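Local coordinates for protein 3-methylaspartate ammonia-lyase (Citrobacter amalonaticus, PDB 1KKO) that catalyses the reversible, magnesium-dependent anti elimination of ammonia from L-threo-3-methylaspartate to give mesaconate, at residues 127-139 with 331-343. Numbering follows the deposited sequence.
Sequences HTAVRYGLSQALL and KTPDLGGIHNIVD. With SO4 (sulfate ion), chain C.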
loop_
_atom_site.group_PDB
_atom_site.type_symbol
_atom_site.label_atom_id
_atom_site.label_comp_id
_atom_site.label_asym_id
_atom_site.label_seq_id
_atom_site.Cartn_x
_atom_site.Cartn_y
_atom_site.Cartn_z
ATOM N N HIS A 127 -2.981 24.953 5.722
ATOM C CA HIS A 127 -1.842 24.064 5.612
ATOM C C HIS A 127 -1.877 23.433 4.221
ATOM O O HIS A 127 -2.951 23.098 3.709
ATOM C CB HIS A 127 -1.967 23.002 6.696
ATOM C CG HIS A 127 -0.749 22.157 6.895
ATOM N ND1 HIS A 127 -0.274 21.268 5.949
ATOM C CD2 HIS A 127 0.081 22.057 7.959
ATOM C CE1 HIS A 127 0.787 20.649 6.432
ATOM N NE2 HIS A 127 1.031 21.117 7.646
ATOM N N THR A 128 -0.717 23.242 3.599
ATOM C CA THR A 128 -0.680 22.615 2.287
ATOM C C THR A 128 -1.394 21.267 2.276
ATOM O O THR A 128 -2.003 20.924 1.282
ATOM C CB THR A 128 0.760 22.418 1.767
ATOM O OG1 THR A 128 1.573 21.819 2.782
ATOM C CG2 THR A 128 1.389 23.753 1.405
ATOM N N ALA A 129 -1.316 20.510 3.367
ATOM C CA ALA A 129 -1.959 19.190 3.426
ATOM C C ALA A 129 -3.465 19.298 3.321
ATOM O O ALA A 129 -4.099 18.424 2.762
ATOM C CB ALA A 129 -1.589 18.480 4.697
ATOM N N VAL A 130 -4.037 20.338 3.917
ATOM C CA VAL A 130 -5.477 20.564 3.857
ATOM C C VAL A 130 -5.877 20.947 2.428
ATOM O O VAL A 130 -6.833 20.424 1.877
ATOM C CB VAL A 130 -5.911 21.634 4.862
ATOM C CG1 VAL A 130 -7.390 22.007 4.655
ATOM C CG2 VAL A 130 -5.655 21.145 6.263
ATOM N N ARG A 131 -5.136 21.863 1.821
ATOM C CA ARG A 131 -5.420 22.236 0.457
ATOM C C ARG A 131 -5.257 21.020 -0.464
ATOM O O ARG A 131 -6.030 20.826 -1.395
ATOM C CB ARG A 131 -4.498 23.364 0.036
ATOM C CG ARG A 131 -4.790 24.648 0.790
ATOM C CD ARG A 131 -3.916 25.768 0.347
ATOM N NE ARG A 131 -2.636 25.937 1.001
ATOM C CZ ARG A 131 -1.531 26.367 0.370
ATOM N NH1 ARG A 131 -1.496 26.567 -0.959
ATOM N NH2 ARG A 131 -0.445 26.551 1.071
ATOM N N TYR A 132 -4.255 20.188 -0.183
ATOM C CA TYR A 132 -4.028 18.978 -0.960
ATOM C C TYR A 132 -5.252 18.058 -0.890
ATOM O O TYR A 132 -5.792 17.650 -1.919
ATOM C CB TYR A 132 -2.796 18.272 -0.411
ATOM C CG TYR A 132 -2.210 17.141 -1.214
ATOM C CD1 TYR A 132 -1.967 17.261 -2.572
ATOM C CD2 TYR A 132 -1.836 15.949 -0.581
ATOM C CE1 TYR A 132 -1.390 16.224 -3.282
ATOM C CE2 TYR A 132 -1.237 14.918 -1.279
ATOM C CZ TYR A 132 -1.010 15.060 -2.640
ATOM O OH TYR A 132 -0.412 14.063 -3.378
ATOM N N GLY A 133 -5.700 17.743 0.319
ATOM C CA GLY A 133 -6.831 16.846 0.475
ATOM C C GLY A 133 -8.151 17.407 -0.024
ATOM O O GLY A 133 -8.925 16.706 -0.660
ATOM N N LEU A 134 -8.436 18.662 0.302
ATOM C CA LEU A 134 -9.662 19.278 -0.172
ATOM C C LEU A 134 -9.716 19.279 -1.686
ATOM O O LEU A 134 -10.732 18.956 -2.286
ATOM C CB LEU A 134 -9.794 20.714 0.323
ATOM C CG LEU A 134 -10.011 20.917 1.817
ATOM C CD1 LEU A 134 -10.054 22.404 2.110
ATOM C CD2 LEU A 134 -11.292 20.249 2.300
ATOM N N SER A 135 -8.611 19.647 -2.313
ATOM C CA SER A 135 -8.593 19.749 -3.766
ATOM C C SER A 135 -8.756 18.378 -4.437
ATOM O O SER A 135 -9.399 18.255 -5.481
ATOM C CB SER A 135 -7.333 20.460 -4.233
ATOM O OG SER A 135 -6.187 19.676 -4.008
ATOM N N GLN A 136 -8.200 17.327 -3.832
ATOM C CA GLN A 136 -8.416 15.981 -4.355
ATOM C C GLN A 136 -9.904 15.650 -4.336
ATOM O O GLN A 136 -10.450 15.179 -5.307
ATOM C CB GLN A 136 -7.706 14.925 -3.521
ATOM C CG GLN A 136 -6.195 14.906 -3.590
ATOM C CD GLN A 136 -5.657 14.125 -2.425
ATOM O OE1 GLN A 136 -6.201 13.069 -2.086
ATOM N NE2 GLN A 136 -4.621 14.639 -1.783
ATOM N N ALA A 137 -10.542 15.898 -3.203
ATOM C CA ALA A 137 -11.953 15.582 -3.068
ATOM C C ALA A 137 -12.816 16.432 -4.009
ATOM O O ALA A 137 -13.796 15.943 -4.550
ATOM C CB ALA A 137 -12.404 15.747 -1.642
ATOM N N LEU A 138 -12.448 17.696 -4.200
ATOM C CA LEU A 138 -13.207 18.574 -5.087
ATOM C C LEU A 138 -13.077 18.151 -6.542
ATOM O O LEU A 138 -14.042 18.271 -7.301
ATOM C CB LEU A 138 -12.785 20.031 -4.899
ATOM C CG LEU A 138 -13.245 20.593 -3.555
ATOM C CD1 LEU A 138 -12.427 21.809 -3.206
ATOM C CD2 LEU A 138 -14.738 20.909 -3.568
ATOM N N LEU A 139 -11.908 17.651 -6.937
ATOM C CA LEU A 139 -11.715 17.136 -8.278
ATOM C C LEU A 139 -12.549 15.881 -8.461
ATOM O O LEU A 139 -13.240 15.706 -9.459
ATOM C CB LEU A 139 -10.245 16.832 -8.542
ATOM C CG LEU A 139 -9.953 16.254 -9.933
ATOM C CD1 LEU A 139 -10.388 17.175 -11.071
ATOM C CD2 LEU A 139 -8.472 15.924 -10.073
ATOM N N LYS A 331 6.854 18.041 -5.711
ATOM C CA LYS A 331 6.569 17.156 -4.575
ATOM C C LYS A 331 5.140 17.445 -4.153
ATOM O O LYS A 331 4.858 18.347 -3.363
ATOM C CB LYS A 331 7.565 17.366 -3.454
ATOM C CG LYS A 331 7.465 16.287 -2.398
ATOM C CD LYS A 331 8.608 16.335 -1.403
ATOM C CE LYS A 331 8.835 14.996 -0.715
ATOM N NZ LYS A 331 9.596 14.067 -1.570
ATOM N N THR A 332 4.232 16.649 -4.696
ATOM C CA THR A 332 2.834 17.039 -4.755
ATOM C C THR A 332 2.186 17.612 -3.492
ATOM O O THR A 332 1.538 18.626 -3.597
ATOM C CB THR A 332 1.959 15.934 -5.385
ATOM O OG1 THR A 332 1.990 14.743 -4.587
ATOM C CG2 THR A 332 2.448 15.546 -6.789
ATOM N N PRO A 333 2.331 17.036 -2.295
ATOM C CA PRO A 333 1.606 17.621 -1.155
ATOM C C PRO A 333 2.051 19.047 -0.855
ATOM O O PRO A 333 1.284 19.845 -0.340
ATOM C CB PRO A 333 1.943 16.673 0.008
ATOM C CG PRO A 333 2.401 15.419 -0.630
ATOM C CD PRO A 333 3.114 15.857 -1.878
ATOM N N ASP A 334 3.297 19.359 -1.172
ATOM C CA ASP A 334 3.834 20.678 -0.878
ATOM C C ASP A 334 3.286 21.798 -1.757
ATOM O O ASP A 334 3.492 22.967 -1.449
ATOM C CB ASP A 334 5.347 20.658 -0.998
ATOM C CG ASP A 334 6.023 19.871 0.096
ATOM O OD1 ASP A 334 5.523 19.863 1.255
ATOM O OD2 ASP A 334 7.081 19.256 -0.142
ATOM N N LEU A 335 2.596 21.445 -2.826
ATOM C CA LEU A 335 2.023 22.453 -3.710
ATOM C C LEU A 335 0.644 22.890 -3.245
ATOM O O LEU A 335 0.078 23.795 -3.821
ATOM C CB LEU A 335 1.931 21.946 -5.148
ATOM C CG LEU A 335 3.249 22.027 -5.914
ATOM C CD1 LEU A 335 4.136 20.828 -5.635
ATOM C CD2 LEU A 335 3.000 22.193 -7.395
ATOM N N GLY A 336 0.093 22.271 -2.204
ATOM C CA GLY A 336 -1.247 22.640 -1.761
ATOM C C GLY A 336 -2.295 22.063 -2.708
ATOM O O GLY A 336 -2.350 20.864 -2.909
ATOM N N GLY A 337 -3.143 22.897 -3.279
ATOM C CA GLY A 337 -4.169 22.390 -4.162
ATOM C C GLY A 337 -3.557 21.722 -5.379
ATOM O O GLY A 337 -2.591 22.226 -5.972
ATOM N N ILE A 338 -4.162 20.623 -5.821
ATOM C CA ILE A 338 -3.582 19.834 -6.903
ATOM C C ILE A 338 -3.665 20.523 -8.256
ATOM O O ILE A 338 -2.991 20.123 -9.188
ATOM C CB ILE A 338 -4.198 18.424 -6.946
ATOM C CG1 ILE A 338 -5.694 18.467 -7.231
ATOM C CG2 ILE A 338 -3.883 17.672 -5.655
ATOM C CD1 ILE A 338 -6.301 17.075 -7.428
ATOM N N HIS A 339 -4.504 21.547 -8.378
ATOM C CA HIS A 339 -4.503 22.344 -9.602
ATOM C C HIS A 339 -3.110 22.951 -9.805
ATOM O O HIS A 339 -2.679 23.163 -10.939
ATOM C CB HIS A 339 -5.553 23.437 -9.569
ATOM C CG HIS A 339 -5.400 24.403 -8.448
ATOM N ND1 HIS A 339 -5.359 24.021 -7.125
ATOM C CD2 HIS A 339 -5.300 25.755 -8.454
ATOM C CE1 HIS A 339 -5.238 25.092 -6.364
ATOM N NE2 HIS A 339 -5.196 26.158 -7.146
ATOM N N ASN A 340 -2.391 23.209 -8.717
ATOM C CA ASN A 340 -1.035 23.739 -8.796
ATOM C C ASN A 340 -0.090 22.713 -9.414
ATOM O O ASN A 340 0.896 23.077 -10.048
ATOM C CB ASN A 340 -0.512 24.171 -7.428
ATOM C CG ASN A 340 -1.280 25.325 -6.834
ATOM O OD1 ASN A 340 -1.649 25.311 -5.648
ATOM N ND2 ASN A 340 -1.526 26.329 -7.638
ATOM N N ILE A 341 -0.342 21.420 -9.202
ATOM C CA ILE A 341 0.482 20.402 -9.843
ATOM C C ILE A 341 0.303 20.480 -11.356
ATOM O O ILE A 341 1.281 20.402 -12.109
ATOM C CB ILE A 341 0.114 18.973 -9.401
ATOM C CG1 ILE A 341 0.213 18.783 -7.898
ATOM C CG2 ILE A 341 1.003 17.961 -10.116
ATOM C CD1 ILE A 341 -0.507 17.518 -7.441
ATOM N N VAL A 342 -0.945 20.573 -11.800
ATOM C CA VAL A 342 -1.218 20.644 -13.227
ATOM C C VAL A 342 -0.497 21.859 -13.810
ATOM O O VAL A 342 0.202 21.752 -14.811
ATOM C CB VAL A 342 -2.729 20.740 -13.534
ATOM C CG1 VAL A 342 -2.958 20.749 -15.029
ATOM C CG2 VAL A 342 -3.510 19.579 -12.890
ATOM N N ASP A 343 -0.654 23.009 -13.179
ATOM C CA ASP A 343 -0.014 24.215 -13.702
ATOM C C ASP A 343 1.501 24.084 -13.697
ATOM O O ASP A 343 2.166 24.529 -14.627
ATOM C CB ASP A 343 -0.443 25.431 -12.889
ATOM C CG ASP A 343 -1.863 25.852 -13.174
ATOM O OD1 ASP A 343 -2.372 25.589 -14.286
ATOM O OD2 ASP A 343 -2.526 26.471 -12.329
HETATM S S SO4 C . 9.704 11.144 0.772
HETATM O O1 SO4 C . 8.748 12.058 1.445
HETATM O O2 SO4 C . 10.780 10.947 1.815
HETATM O O3 SO4 C . 9.059 9.876 0.452
HETATM O O4 SO4 C . 10.333 11.715 -0.444
HETATM O O HOH W 1 1.373 19.090 2.870
HETATM O O HOH W 2 4.448 22.040 2.612
#
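The phenol ring of Y132 is sandwiched: P333 CA sits over the centre of one face, 3.6 Å from the ring centroid and almost on its normal, a CH-pi contact, while Q136 NE2 lies over the centre of the opposite face and Q136 OE1 accepts from D68 N. G336 O and I341 CD1 approach the ring at its edge, near its plane. With CG anti to the backbone N (chi1 -169°), Y132 runs alongside P333 and carries its hydroxyl to T332, whose OG1 donates to Y132 OH over 2.8 Å; E363 is a second partner of that hydroxyl. The R131 guanidinium has G336 CA over one face, offset toward the rim, and is held from outside by D117 and the L126 carbonyl. In this enolase-superfamily enzyme, helix 128-146 of the N-terminal part here packs on the turn that follows barrel strand 327-330 and leads into helix 339-351. The same turn begins at K331, the proton acceptor, whose NZ donates to a sulfate oxygen, O4, at 2.7 Å; T360, C361 and Q172 also bind this ion. Backbones come close where G336 CA points its hydrogen at T128 O, 3.6 Å away. Farther along, I338 N donates to S135 OG (2.9 Å, 156° at the hydrogen), a side-chain-to-backbone bond. I338 CG2 meets Y132 CD1, and I338 CD1 reaches L139 CD2 at 3.6 Å, where the I338 and L139 side chains cross at about a right angle. A water joins T128 OG1 to D334 OD1, and R80 forms a salt bridge with D334 OD2.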